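Local coordinates for single-stranded DNA-binding protein (Thermotoga maritima, PDB 1Z9F) that probably binds single-stranded DNA as a homotetramer of OB-fold subunits, and may also activate partner enzymes, at residues A[41-46]-A[85-90]; A[71-76]-A[114-119]; A[92-97]-A[110-115]. One frame throughout, in Å; residues are numbered along the deposited sequence.

Contact 1: residues A[41-46]-A[85-90]; sequences TTFTIA and RLVLVE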
ATOM      1  N   THR A  41       4.197  17.538   5.386  1.00 79.03           N
ATOM      2  CA  THR A  41       4.935  16.873   6.426  1.00 78.47           C
ATOM      3  C   THR A  41       5.013  15.395   6.031  1.00 78.36           C
ATOM      4  O   THR A  41       4.038  14.801   5.599  1.00 77.53           O
ATOM      5  CB  THR A  41       4.260  17.077   7.791  1.00 78.39           C
ATOM      6  OG1 THR A  41       4.124  18.487   8.043  1.00 78.92           O
ATOM      7  CG2 THR A  41       5.069  16.446   8.898  1.00 77.84           C
ATOM      8  N   THR A  42       6.215  14.848   6.107  1.00 78.22           N
ATOM      9  CA  THR A  42       6.444  13.480   5.798  1.00 78.15           C
ATOM     10  C   THR A  42       7.007  12.823   7.038  1.00 78.32           C
ATOM     11  O   THR A  42       7.592  13.486   7.900  1.00 77.47           O
ATOM     12  CB  THR A  42       7.403  13.293   4.605  1.00 78.22           C
ATOM     13  OG1 THR A  42       8.713  13.794   4.927  1.00 78.30           O
ATOM     14  CG2 THR A  42       6.855  13.997   3.372  1.00 78.47           C
ATOM     15  N   PHE A  43       6.762  11.519   7.127  1.00 78.55           N
ATOM     16  CA  PHE A  43       7.338  10.670   8.149  1.00 78.79           C
ATOM     17  C   PHE A  43       7.146   9.227   7.718  1.00 78.79           C
ATOM     18  O   PHE A  43       6.306   8.926   6.890  1.00 78.62           O
ATOM     19  CB  PHE A  43       6.714  10.923   9.526  1.00 78.89           C
ATOM     20  CG  PHE A  43       5.229  10.784   9.568  1.00 78.43           C
ATOM     21  CD1 PHE A  43       4.410  11.838   9.198  1.00 78.87           C
ATOM     22  CD2 PHE A  43       4.641   9.616  10.030  1.00 79.36           C
ATOM     23  CE1 PHE A  43       3.020  11.729   9.263  1.00 79.26           C
ATOM     24  CE2 PHE A  43       3.244   9.485  10.097  1.00 79.13           C
ATOM     25  CZ  PHE A  43       2.435  10.548   9.710  1.00 79.07           C
ATOM     26  N   THR A  44       7.978   8.352   8.253  1.00 79.41           N
ATOM     27  CA  THR A  44       7.956   6.961   7.898  1.00 79.62           C
ATOM     28  C   THR A  44       7.609   6.232   9.168  1.00 80.26           C
ATOM     29  O   THR A  44       8.099   6.574  10.252  1.00 79.30           O
ATOM     30  CB  THR A  44       9.310   6.452   7.315  1.00 80.14           C
ATOM     31  OG1 THR A  44      10.142   5.936   8.363  1.00 80.80           O
ATOM     32  CG2 THR A  44      10.056   7.575   6.538  1.00 78.89           C
ATOM     33  N   ILE A  45       6.721   5.249   9.025  1.00 81.33           N
ATOM     34  CA  ILE A  45       6.287   4.441  10.147  1.00 81.98           C
ATOM     35  C   ILE A  45       6.832   3.022  10.015  1.00 82.39           C
ATOM     36  O   ILE A  45       7.113   2.545   8.906  1.00 82.57           O
ATOM     37  CB  ILE A  45       4.746   4.450  10.305  1.00 82.15           C
ATOM     38  CG1 ILE A  45       4.049   4.052   8.997  1.00 81.76           C
ATOM     39  CG2 ILE A  45       4.285   5.841  10.777  1.00 82.79           C
ATOM     40  CD1 ILE A  45       2.560   3.870   9.139  1.00 82.51           C
ATOM     41  N   ALA A  46       7.017   2.368  11.157  1.00 82.61           N
ATOM     42  CA  ALA A  46       7.431   0.980  11.185  1.00 82.69           C
ATOM     43  C   ALA A  46       6.179   0.194  11.453  1.00 82.85           C
ATOM     44  O   ALA A  46       5.564   0.374  12.503  1.00 83.04           O
ATOM     45  CB  ALA A  46       8.452   0.738  12.279  1.00 82.76           C
ATOM     46  N   ARG A  85       6.031   7.271  18.746  1.00 81.94           N
ATOM     47  CA  ARG A  85       4.577   7.405  18.816  1.00 81.97           C
ATOM     48  C   ARG A  85       3.853   6.480  17.812  1.00 81.85           C
ATOM     49  O   ARG A  85       4.267   6.380  16.659  1.00 81.93           O
ATOM     50  CB  ARG A  85       4.224   8.880  18.558  1.00 82.04           C
ATOM     51  CG  ARG A  85       2.763   9.240  18.672  1.00 82.39           C
ATOM     52  CD  ARG A  85       2.333   9.464  20.097  1.00 82.58           C
ATOM     53  NE  ARG A  85       2.739  10.773  20.594  1.00 82.75           N
ATOM     54  CZ  ARG A  85       2.217  11.365  21.667  1.00 83.31           C
ATOM     55  NH1 ARG A  85       1.258  10.771  22.375  1.00 83.46           N
ATOM     56  NH2 ARG A  85       2.655  12.566  22.039  1.00 83.61           N
ATOM     57  N   LEU A  86       2.786   5.818  18.269  1.00 81.73           N
ATOM     58  CA  LEU A  86       2.017   4.848  17.463  1.00 81.63           C
ATOM     59  C   LEU A  86       0.820   5.510  16.802  1.00 81.55           C
ATOM     60  O   LEU A  86      -0.072   6.012  17.487  1.00 81.62           O
ATOM     61  CB  LEU A  86       1.507   3.705  18.349  1.00 81.62           C
ATOM     62  CG  LEU A  86       0.650   2.598  17.711  1.00 81.64           C
ATOM     63  CD1 LEU A  86       1.468   1.722  16.792  1.00 81.43           C
ATOM     64  CD2 LEU A  86      -0.002   1.744  18.781  1.00 81.46           C
ATOM     65  N   VAL A  87       0.780   5.488  15.474  1.00 81.49           N
ATOM     66  CA  VAL A  87      -0.302   6.148  14.743  1.00 81.25           C
ATOM     67  C   VAL A  87      -1.075   5.212  13.799  1.00 81.07           C
ATOM     68  O   VAL A  87      -0.552   4.210  13.303  1.00 81.12           O
ATOM     69  CB  VAL A  87       0.201   7.387  13.969  1.00 81.36           C
ATOM     70  CG1 VAL A  87       0.687   8.452  14.948  1.00 81.77           C
ATOM     71  CG2 VAL A  87       1.305   7.034  12.970  1.00 81.48           C
ATOM     72  N   LEU A  88      -2.347   5.542  13.601  1.00 80.37           N
ATOM     73  CA  LEU A  88      -3.130   4.977  12.532  1.00 79.62           C
ATOM     74  C   LEU A  88      -2.936   5.899  11.364  1.00 79.50           C
ATOM     75  O   LEU A  88      -2.978   7.114  11.523  1.00 79.82           O
ATOM     76  CB  LEU A  88      -4.614   4.921  12.892  1.00 79.62           C
ATOM     77  CG  LEU A  88      -5.445   4.267  11.780  1.00 79.43           C
ATOM     78  CD1 LEU A  88      -6.411   3.317  12.390  1.00 80.01           C
ATOM     79  CD2 LEU A  88      -6.153   5.257  10.832  1.00 78.46           C
ATOM     80  N   VAL A  89      -2.704   5.334  10.192  1.00 79.21           N
ATOM     81  CA  VAL A  89      -2.678   6.113   8.977  1.00 79.18           C
ATOM     82  C   VAL A  89      -3.657   5.538   7.972  1.00 78.52           C
ATOM     83  O   VAL A  89      -3.611   4.369   7.641  1.00 78.11           O
ATOM     84  CB  VAL A  89      -1.253   6.186   8.385  1.00 79.68           C
ATOM     85  CG1 VAL A  89      -1.277   6.730   6.966  1.00 80.60           C
ATOM     86  CG2 VAL A  89      -0.356   7.059   9.283  1.00 79.85           C
ATOM     87  N   GLU A  90      -4.533   6.396   7.484  1.00 78.34           N
ATOM     88  CA  GLU A  90      -5.426   6.054   6.420  1.00 78.58           C
ATOM     89  C   GLU A  90      -5.111   6.906   5.203  1.00 78.98           C
ATOM     90  O   GLU A  90      -4.988   8.117   5.289  1.00 78.50           O
ATOM     91  CB  GLU A  90      -6.852   6.316   6.849  1.00 79.25           C
ATOM     92  CG  GLU A  90      -7.797   5.673   5.928  1.00 80.69           C
ATOM     93  CD  GLU A  90      -9.143   6.096   6.153  1.00 83.60           C
ATOM     94  OE1 GLU A  90      -9.485   6.306   7.324  1.00 90.25           O
ATOM     95  OE2 GLU A  90      -9.894   6.209   5.173  1.00 87.79           O
TER
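Ile45 meets Val87 and Val89 in the buried middle of the chain, where two strands that are not paired with each other face one another. The Ile45 chain can be followed outward from CB. Its CB carries two branches, and they go to different partners. CG2 stands anti to the carbonyl carbon, beside the backbone N, and meets Val87 CG2 at 3.9 Å. The same CG2 lies at the edge of the Phe43 ring, in its plane. CG1 takes the tight place between the backbone N and the carbonyl carbon (chi1 53°). From there the chain runs extended, and its tip CD1 ends 4.3 Å from Val89 CG2. One branch thus serves Val87 and the other Val89, two residues further along the same strand. Phe43 reaches the same two valines with one ring atom: CE2 lies 4.2 Å from Val87 CG2 and 4.4 Å from Val89 CG2. Both methyls come to the ring obliquely. No hydrogen bond crosses, and the strand axes, 8.6 Å apart at 105°, are nearly perpendicular. This is side-chain packing across the interior of an OB fold, the family fold of this protein. Strand 62-70 supplies Ile67, which touches Phe43 and Ile45. Leu25 of strand 16-33 packs on Phe43. Strand 108-118 closes on the valines through Val111, Ala113 and Val116, and Leu81, just after helix 71-80, touches Phe43 and Val87.

Contact 2: residues A[71-76]-A[114-119]; sequences GRLAEF and NVVRFM
Phe76 and Leu73, one helical turn apart, lean from the first turns of helix 71-80 onto strand 115-118. Leu73 forks over the strand's backbone. Its CD2 lies 3.6 Å from Asn114 O, and its CD1 lies 4.0 Å from Val116 N. Leu73 packs where the chain turns its corner at Asn114, beside the classic bulge that Asn114 and Val115 form opposite Glu90. Phe76 leaves the helix with CG anti to the backbone N (chi1 156°), which throws its ring out toward the strand, farther along than Leu73. CE1 is 3.3 Å from Val116 O and 4.2 Å from Val116 CB, with the oxygen approaching the ring obliquely. Val116 is the buried residue here, its CB pointing toward the helix. Phe118 starts off to one side, but with CG beside the backbone N (chi1 -65°) its ring swings back to Phe76. CE2 of Phe118 comes within 4.0 Å of Phe76 CZ. The two rings meet obliquely, their planes 54° apart. With an alanine here in place of Phe76, Phe118 is likely to lose its ring partner and a gap to open beside Val116. Leu81 touches Phe76, Val116 and Phe118, and Arg85 makes a cation-pi contact with Phe118. No hydrogen bond crosses between 71-76 and 114-119. Helix and strand of the OB fold thus meet through side-chain carbons, and the carbonyls of Asn114 and Val116 lie against Leu73 and Phe76 without bonding to them.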
ATOM      1  N   GLY A  71      -1.644  20.220   4.006  1.00 77.70           N
ATOM      2  CA  GLY A  71      -2.563  21.158   4.660  1.00 77.86           C
ATOM      3  C   GLY A  71      -2.590  20.996   6.169  1.00 78.15           C
ATOM      4  O   GLY A  71      -1.553  20.757   6.788  1.00 78.22           O
ATOM      5  N   ARG A  72      -3.779  21.105   6.759  1.00 78.42           N
ATOM      6  CA  ARG A  72      -3.939  21.049   8.221  1.00 78.66           C
ATOM      7  C   ARG A  72      -3.415  19.754   8.839  1.00 78.82           C
ATOM      8  O   ARG A  72      -2.979  19.736   9.991  1.00 79.08           O
ATOM      9  CB  ARG A  72      -5.409  21.226   8.607  1.00 78.67           C
ATOM     10  N   LEU A  73      -3.475  18.672   8.072  1.00 78.88           N
ATOM     11  CA  LEU A  73      -2.968  17.379   8.512  1.00 78.60           C
ATOM     12  C   LEU A  73      -1.442  17.370   8.583  1.00 78.95           C
ATOM     13  O   LEU A  73      -0.870  16.842   9.539  1.00 78.81           O
ATOM     14  CB  LEU A  73      -3.451  16.293   7.565  1.00 78.65           C
ATOM     15  CG  LEU A  73      -3.403  14.870   8.100  1.00 78.10           C
ATOM     16  CD1 LEU A  73      -4.267  14.736   9.340  1.00 77.36           C
ATOM     17  CD2 LEU A  73      -3.855  13.941   7.010  1.00 78.11           C
ATOM     18  N   ALA A  74      -0.795  17.940   7.559  1.00 79.16           N
ATOM     19  CA  ALA A  74       0.645  18.259   7.610  1.00 79.36           C
ATOM     20  C   ALA A  74       0.936  19.097   8.835  1.00 79.78           C
ATOM     21  O   ALA A  74       1.848  18.787   9.589  1.00 79.90           O
ATOM     22  CB  ALA A  74       1.096  18.997   6.357  1.00 78.91           C
ATOM     23  N   GLU A  75       0.137  20.145   9.033  1.00 80.39           N
ATOM     24  CA  GLU A  75       0.285  21.021  10.193  1.00 81.02           C
ATOM     25  C   GLU A  75       0.113  20.233  11.486  1.00 81.00           C
ATOM     26  O   GLU A  75       0.949  20.328  12.389  1.00 81.29           O
ATOM     27  CB  GLU A  75      -0.724  22.178  10.161  1.00 81.07           C
ATOM     28  CG  GLU A  75      -0.558  23.138   8.997  1.00 81.71           C
ATOM     29  CD  GLU A  75      -1.598  24.238   9.002  1.00 81.83           C
ATOM     30  OE1 GLU A  75      -1.615  25.029   9.974  1.00 83.26           O
ATOM     31  OE2 GLU A  75      -2.388  24.318   8.034  1.00 83.24           O
ATOM     32  N   PHE A  76      -0.970  19.463  11.576  1.00 80.88           N
ATOM     33  CA  PHE A  76      -1.197  18.599  12.735  1.00 80.81           C
ATOM     34  C   PHE A  76      -0.024  17.641  12.928  1.00 80.46           C
ATOM     35  O   PHE A  76       0.432  17.430  14.050  1.00 80.08           O
ATOM     36  CB  PHE A  76      -2.505  17.806  12.604  1.00 80.90           C
ATOM     37  CG  PHE A  76      -2.526  16.538  13.425  1.00 81.30           C
ATOM     38  CD1 PHE A  76      -2.123  15.330  12.872  1.00 81.03           C
ATOM     39  CD2 PHE A  76      -2.917  16.562  14.756  1.00 81.81           C
ATOM     40  CE1 PHE A  76      -2.106  14.174  13.631  1.00 81.62           C
ATOM     41  CE2 PHE A  76      -2.920  15.401  15.520  1.00 81.05           C
ATOM     42  CZ  PHE A  76      -2.513  14.208  14.958  1.00 81.51           C
ATOM     43  N   ASN A 114      -4.989  10.569   4.331  1.00 79.31           N
ATOM     44  CA  ASN A 114      -6.115  11.453   4.556  1.00 80.05           C
ATOM     45  C   ASN A 114      -6.427  11.542   6.040  1.00 79.53           C
ATOM     46  O   ASN A 114      -7.088  12.442   6.447  1.00 79.91           O
ATOM     47  CB  ASN A 114      -7.326  11.058   3.696  1.00 80.61           C
ATOM     48  CG  ASN A 114      -7.806   9.646   3.927  1.00 84.35           C
ATOM     49  OD1 ASN A 114      -7.308   8.685   3.307  1.00 91.25           O
ATOM     50  ND2 ASN A 114      -8.848   9.498   4.762  1.00 89.05           N
ATOM     51  N   VAL A 115      -5.933  10.607   6.847  1.00 79.84           N
ATOM     52  CA  VAL A 115      -6.203  10.570   8.288  1.00 79.11           C
ATOM     53  C   VAL A 115      -4.943  10.119   9.026  1.00 79.11           C
ATOM     54  O   VAL A 115      -4.277   9.197   8.590  1.00 78.24           O
ATOM     55  CB  VAL A 115      -7.369   9.590   8.592  1.00 79.23           C
ATOM     56  CG1 VAL A 115      -7.454   9.236  10.083  1.00 80.01           C
ATOM     57  CG2 VAL A 115      -8.677  10.168   8.135  1.00 78.28           C
ATOM     58  N   VAL A 116      -4.601  10.800  10.114  1.00 79.40           N
ATOM     59  CA  VAL A 116      -3.596  10.308  11.063  1.00 79.56           C
ATOM     60  C   VAL A 116      -4.078  10.526  12.497  1.00 79.75           C
ATOM     61  O   VAL A 116      -4.223  11.673  12.941  1.00 79.76           O
ATOM     62  CB  VAL A 116      -2.224  10.995  10.914  1.00 79.88           C
ATOM     63  CG1 VAL A 116      -1.222  10.388  11.908  1.00 79.66           C
ATOM     64  CG2 VAL A 116      -1.703  10.883   9.491  1.00 80.01           C
ATOM     65  N   ARG A 117      -4.337   9.426  13.198  1.00 80.01           N
ATOM     66  CA  ARG A 117      -4.652   9.445  14.623  1.00 80.21           C
ATOM     67  C   ARG A 117      -3.565   8.805  15.471  1.00 80.91           C
ATOM     68  O   ARG A 117      -3.022   7.747  15.121  1.00 80.69           O
ATOM     69  CB  ARG A 117      -5.929   8.676  14.913  1.00 79.95           C
ATOM     70  CG  ARG A 117      -7.066   9.041  14.041  1.00 79.56           C
ATOM     71  CD  ARG A 117      -8.375   8.858  14.741  1.00 79.95           C
ATOM     72  NE  ARG A 117      -9.376   9.520  13.929  1.00 81.31           N
ATOM     73  CZ  ARG A 117      -9.948   8.996  12.856  1.00 82.33           C
ATOM     74  NH1 ARG A 117      -9.672   7.763  12.495  1.00 85.30           N
ATOM     75  NH2 ARG A 117     -10.826   9.697  12.148  1.00 81.72           N
ATOM     76  N   PHE A 118      -3.284   9.434  16.611  1.00 81.56           N
ATOM     77  CA  PHE A 118      -2.554   8.769  17.676  1.00 82.01           C
ATOM     78  C   PHE A 118      -3.352   7.555  18.110  1.00 82.24           C
ATOM     79  O   PHE A 118      -4.580   7.609  18.173  1.00 82.13           O
ATOM     80  CB  PHE A 118      -2.372   9.683  18.884  1.00 82.00           C
ATOM     81  CG  PHE A 118      -1.529  10.876  18.613  1.00 82.27           C
ATOM     82  CD1 PHE A 118      -0.244  10.731  18.113  1.00 82.52           C
ATOM     83  CD2 PHE A 118      -2.011  12.151  18.862  1.00 82.50           C
ATOM     84  CE1 PHE A 118       0.540  11.834  17.866  1.00 82.55           C
ATOM     85  CE2 PHE A 118      -1.227  13.263  18.617  1.00 82.53           C
ATOM     86  CZ  PHE A 118       0.049  13.102  18.117  1.00 82.45           C
ATOM     87  N   MET A 119      -2.646   6.464  18.388  1.00 82.74           N
ATOM     88  CA  MET A 119      -3.245   5.288  19.005  1.00 83.01           C
ATOM     89  C   MET A 119      -2.923   5.225  20.505  1.00 83.11           C
ATOM     90  O   MET A 119      -3.804   4.938  21.316  1.00 83.25           O
ATOM     91  CB  MET A 119      -2.779   4.017  18.288  1.00 83.28           C
ATOM     92  CG  MET A 119      -3.474   3.763  16.947  1.00 83.76           C
ATOM     93  SD  MET A 119      -5.287   3.793  17.022  1.00 86.10           S
ATOM     94  CE  MET A 119      -5.641   2.897  18.531  1.00 85.45           C
TER

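Contact 3: residues A[92-97]-A[110-115]; sequences EMRMRR and EVVANV
Glu92 and Val112 form one hydrogen-bonded pair of an antiparallel hairpin, and Arg94 and Glu110 form the next. Two backbone bonds join each pair: Glu92 N reaches Val112 O at 2.8 Å, and Arg94 N meets Glu110 O at 2.8 Å. Met93 and Val111 make the non-hydrogen-bonded pair between them, and Val111 CA gives a CA-H...O contact to Glu92 O at 3.2 Å. Charge adds a tie just beyond the Arg94-Glu110 pair. Arg96 NE binds Glu110 OE2 at 2.9 Å in a salt bridge. Glu110 CG lies beside its backbone N (chi1 -50°), and the extended chain carries OE2 there. The carboxylate oxygen comes to the guanidinium edge, 19° out of its plane, and the two group planes are 68° apart. Among apolar contacts, Arg94 CG packs on Val112 CG2 at 3.6 Å. On the buried face, Met93 SD lies 4.0 Å from Val111 CG2, the side chains crossing at about a right angle. Phe65 of the second subunit packs on Met93, and Asp63 of that subunit accepts a hydrogen bond from Met95 N. The hairpin is thus held in register by its backbone, with one cross-strand ion pair and an apolar face that meets the second subunit.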
ATOM      1  N   GLU A  92      -3.923   6.740   0.666  1.00 80.21           N
ATOM      2  CA  GLU A  92      -3.758   6.058  -0.598  1.00 80.92           C
ATOM      3  C   GLU A  92      -2.355   5.626  -0.802  1.00 80.75           C
ATOM      4  O   GLU A  92      -1.422   6.268  -0.349  1.00 81.61           O
ATOM      5  CB  GLU A  92      -4.216   6.932  -1.732  1.00 81.27           C
ATOM      6  CG  GLU A  92      -5.688   6.966  -1.858  1.00 83.29           C
ATOM      7  CD  GLU A  92      -6.131   7.872  -2.974  1.00 89.19           C
ATOM      8  OE1 GLU A  92      -5.225   8.490  -3.584  1.00 90.82           O
ATOM      9  OE2 GLU A  92      -7.369   7.987  -3.224  1.00 91.52           O
ATOM     10  N   MET A  93      -2.197   4.491  -1.452  1.00 81.79           N
ATOM     11  CA  MET A  93      -0.863   3.991  -1.729  1.00 81.45           C
ATOM     12  C   MET A  93      -0.499   4.531  -3.100  1.00 81.07           C
ATOM     13  O   MET A  93      -1.069   4.129  -4.112  1.00 79.42           O
ATOM     14  CB  MET A  93      -0.832   2.467  -1.651  1.00 81.68           C
ATOM     15  CG  MET A  93       0.584   1.846  -1.714  1.00 82.92           C
ATOM     16  SD  MET A  93       1.719   2.427  -0.431  1.00 86.62           S
ATOM     17  CE  MET A  93       2.816   3.410  -1.340  1.00 86.00           C
ATOM     18  N   ARG A  94       0.403   5.510  -3.105  1.00 82.04           N
ATOM     19  CA  ARG A  94       0.965   6.041  -4.356  1.00 82.81           C
ATOM     20  C   ARG A  94       2.224   5.302  -4.793  1.00 82.04           C
ATOM     21  O   ARG A  94       3.153   5.090  -4.018  1.00 81.31           O
ATOM     22  CB  ARG A  94       1.261   7.542  -4.266  1.00 83.87           C
ATOM     23  CG  ARG A  94       0.038   8.455  -4.132  1.00 86.29           C
ATOM     24  CD  ARG A  94      -1.202   7.945  -4.873  1.00 89.90           C
ATOM     25  NE  ARG A  94      -2.221   9.002  -5.025  1.00 91.48           N
ATOM     26  CZ  ARG A  94      -3.510   8.792  -5.333  1.00 93.12           C
ATOM     27  NH1 ARG A  94      -3.989   7.553  -5.509  1.00 94.03           N
ATOM     28  NH2 ARG A  94      -4.338   9.829  -5.450  1.00 93.52           N
ATOM     29  N   MET A  95       2.227   4.945  -6.069  1.00 81.82           N
ATOM     30  CA  MET A  95       3.312   4.222  -6.711  1.00 82.00           C
ATOM     31  C   MET A  95       3.988   5.164  -7.699  1.00 81.39           C
ATOM     32  O   MET A  95       3.850   5.022  -8.913  1.00 80.33           O
ATOM     33  CB  MET A  95       2.726   3.008  -7.433  1.00 82.35           C
ATOM     34  CG  MET A  95       2.163   1.973  -6.495  1.00 83.21           C
ATOM     35  SD  MET A  95       3.529   1.053  -5.746  1.00 87.36           S
ATOM     36  CE  MET A  95       3.474   1.756  -4.120  1.00 85.63           C
ATOM     37  N   ARG A  96       4.697   6.146  -7.158  1.00 81.33           N
ATOM     38  CA  ARG A  96       5.080   7.301  -7.951  1.00 82.00           C
ATOM     39  C   ARG A  96       6.387   7.022  -8.678  1.00 81.40           C
ATOM     40  O   ARG A  96       7.401   6.678  -8.070  1.00 80.90           O
ATOM     41  CB  ARG A  96       5.130   8.586  -7.106  1.00 82.15           C
ATOM     42  CG  ARG A  96       6.500   9.197  -6.932  1.00 83.31           C
ATOM     43  CD  ARG A  96       6.449  10.653  -6.479  1.00 83.78           C
ATOM     44  NE  ARG A  96       7.598  10.946  -5.630  1.00 84.86           N
ATOM     45  CZ  ARG A  96       8.857  11.001  -6.050  1.00 87.57           C
ATOM     46  NH1 ARG A  96       9.175  10.834  -7.338  1.00 89.17           N
ATOM     47  NH2 ARG A  96       9.818  11.265  -5.173  1.00 89.05           N
ATOM     48  N   ARG A  97       6.336   7.166  -9.994  1.00 81.24           N
ATOM     49  CA  ARG A  97       7.473   6.895 -10.858  1.00 81.14           C
ATOM     50  C   ARG A  97       8.202   8.208 -11.109  1.00 80.96           C
ATOM     51  O   ARG A  97       7.572   9.251 -11.300  1.00 80.57           O
ATOM     52  CB  ARG A  97       7.002   6.270 -12.177  1.00 81.16           C
ATOM     53  CG  ARG A  97       5.748   5.404 -12.058  1.00 81.03           C
ATOM     54  CD  ARG A  97       5.354   4.799 -13.391  1.00 81.17           C
ATOM     55  NE  ARG A  97       3.906   4.660 -13.483  1.00 81.64           N
ATOM     56  CZ  ARG A  97       3.065   5.613 -13.886  1.00 81.77           C
ATOM     57  NH1 ARG A  97       3.506   6.806 -14.271  1.00 82.12           N
ATOM     58  NH2 ARG A  97       1.762   5.367 -13.910  1.00 81.81           N
ATOM     59  N   GLU A 110       4.697   5.939  -1.636  1.00 80.80           N
ATOM     60  CA  GLU A 110       4.327   6.790  -0.497  1.00 80.40           C
ATOM     61  C   GLU A 110       2.855   6.644  -0.183  1.00 79.89           C
ATOM     62  O   GLU A 110       2.055   6.464  -1.100  1.00 80.28           O
ATOM     63  CB  GLU A 110       4.501   8.270  -0.808  1.00 80.24           C
ATOM     64  CG  GLU A 110       5.797   8.695  -1.394  1.00 80.66           C
ATOM     65  CD  GLU A 110       5.631   9.947  -2.215  1.00 80.08           C
ATOM     66  OE1 GLU A 110       4.520  10.557  -2.098  1.00 79.06           O
ATOM     67  OE2 GLU A 110       6.577  10.291  -2.964  1.00 72.56           O
ATOM     68  N   VAL A 111       2.500   6.790   1.095  1.00 79.02           N
ATOM     69  CA  VAL A 111       1.107   6.882   1.503  1.00 78.54           C
ATOM     70  C   VAL A 111       0.713   8.346   1.621  1.00 78.43           C
ATOM     71  O   VAL A 111       1.220   9.070   2.494  1.00 78.64           O
ATOM     72  CB  VAL A 111       0.876   6.176   2.862  1.00 78.85           C
ATOM     73  CG1 VAL A 111      -0.558   6.178   3.226  1.00 79.55           C
ATOM     74  CG2 VAL A 111       1.389   4.728   2.830  1.00 77.89           C
ATOM     75  N   VAL A 112      -0.178   8.797   0.739  1.00 77.49           N
ATOM     76  CA  VAL A 112      -0.797  10.105   0.909  1.00 76.29           C
ATOM     77  C   VAL A 112      -1.939   9.871   1.894  1.00 77.38           C
ATOM     78  O   VAL A 112      -2.968   9.253   1.562  1.00 77.31           O
ATOM     79  CB  VAL A 112      -1.291  10.697  -0.431  1.00 75.82           C
ATOM     80  CG1 VAL A 112      -1.930  12.043  -0.212  1.00 74.44           C
ATOM     81  CG2 VAL A 112      -0.102  10.813  -1.453  1.00 74.07           C
ATOM     82  N   ALA A 113      -1.728  10.336   3.123  1.00 77.58           N
ATOM     83  CA  ALA A 113      -2.642  10.104   4.197  1.00 77.44           C
ATOM     84  C   ALA A 113      -3.780  11.082   4.118  1.00 78.59           C
ATOM     85  O   ALA A 113      -3.588  12.289   3.861  1.00 78.96           O
ATOM     86  CB  ALA A 113      -1.945  10.191   5.535  1.00 77.02           C
ATOM     87  N   ASN A 114      -4.989  10.569   4.331  1.00 79.31           N
ATOM     88  CA  ASN A 114      -6.115  11.453   4.556  1.00 80.05           C
ATOM     89  C   ASN A 114      -6.427  11.542   6.040  1.00 79.53           C
ATOM     90  O   ASN A 114      -7.088  12.442   6.447  1.00 79.91           O
ATOM     91  CB  ASN A 114      -7.326  11.058   3.696  1.00 80.61           C
ATOM     92  CG  ASN A 114      -7.806   9.646   3.927  1.00 84.35           C
ATOM     93  OD1 ASN A 114      -7.308   8.685   3.307  1.00 91.25           O
ATOM     94  ND2 ASN A 114      -8.848   9.498   4.762  1.00 89.05           N
ATOM     95  N   VAL A 115      -5.933  10.607   6.847  1.00 79.84           N
ATOM     96  CA  VAL A 115      -6.203  10.570   8.288  1.00 79.11           C
ATOM     97  C   VAL A 115      -4.943  10.119   9.026  1.00 79.11           C
ATOM     98  O   VAL A 115      -4.277   9.197   8.590  1.00 78.24           O
ATOM     99  CB  VAL A 115      -7.369   9.590   8.592  1.00 79.23           C
ATOM    100  CG1 VAL A 115      -7.454   9.236  10.083  1.00 80.01           C
ATOM    101  CG2 VAL A 115      -8.677  10.168   8.135  1.00 78.28           C
TER

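Contact 1 is the core: all its touching residues are buried, and only apolar groups meet. Contact 2 lies near the surface. It too is apolar, but here two rings meet and backbone carbonyls lie against the side chains. Contact 3 is partly buried and differs most, being built on backbone hydrogen bonds and a salt bridge. Strand 86-96 serves contacts 1 and 3, and strand 108-118 serves contacts 2 and 3, where Asn114 and Val115 are shared. These strands are sheet neighbours, so Leu88 N and Arg117 O probably bond between contacts 1 and 2. Contact 3 lies against the second subunit; segment 85-90 touches it through Leu86, outside the packed core; contact 2 does not.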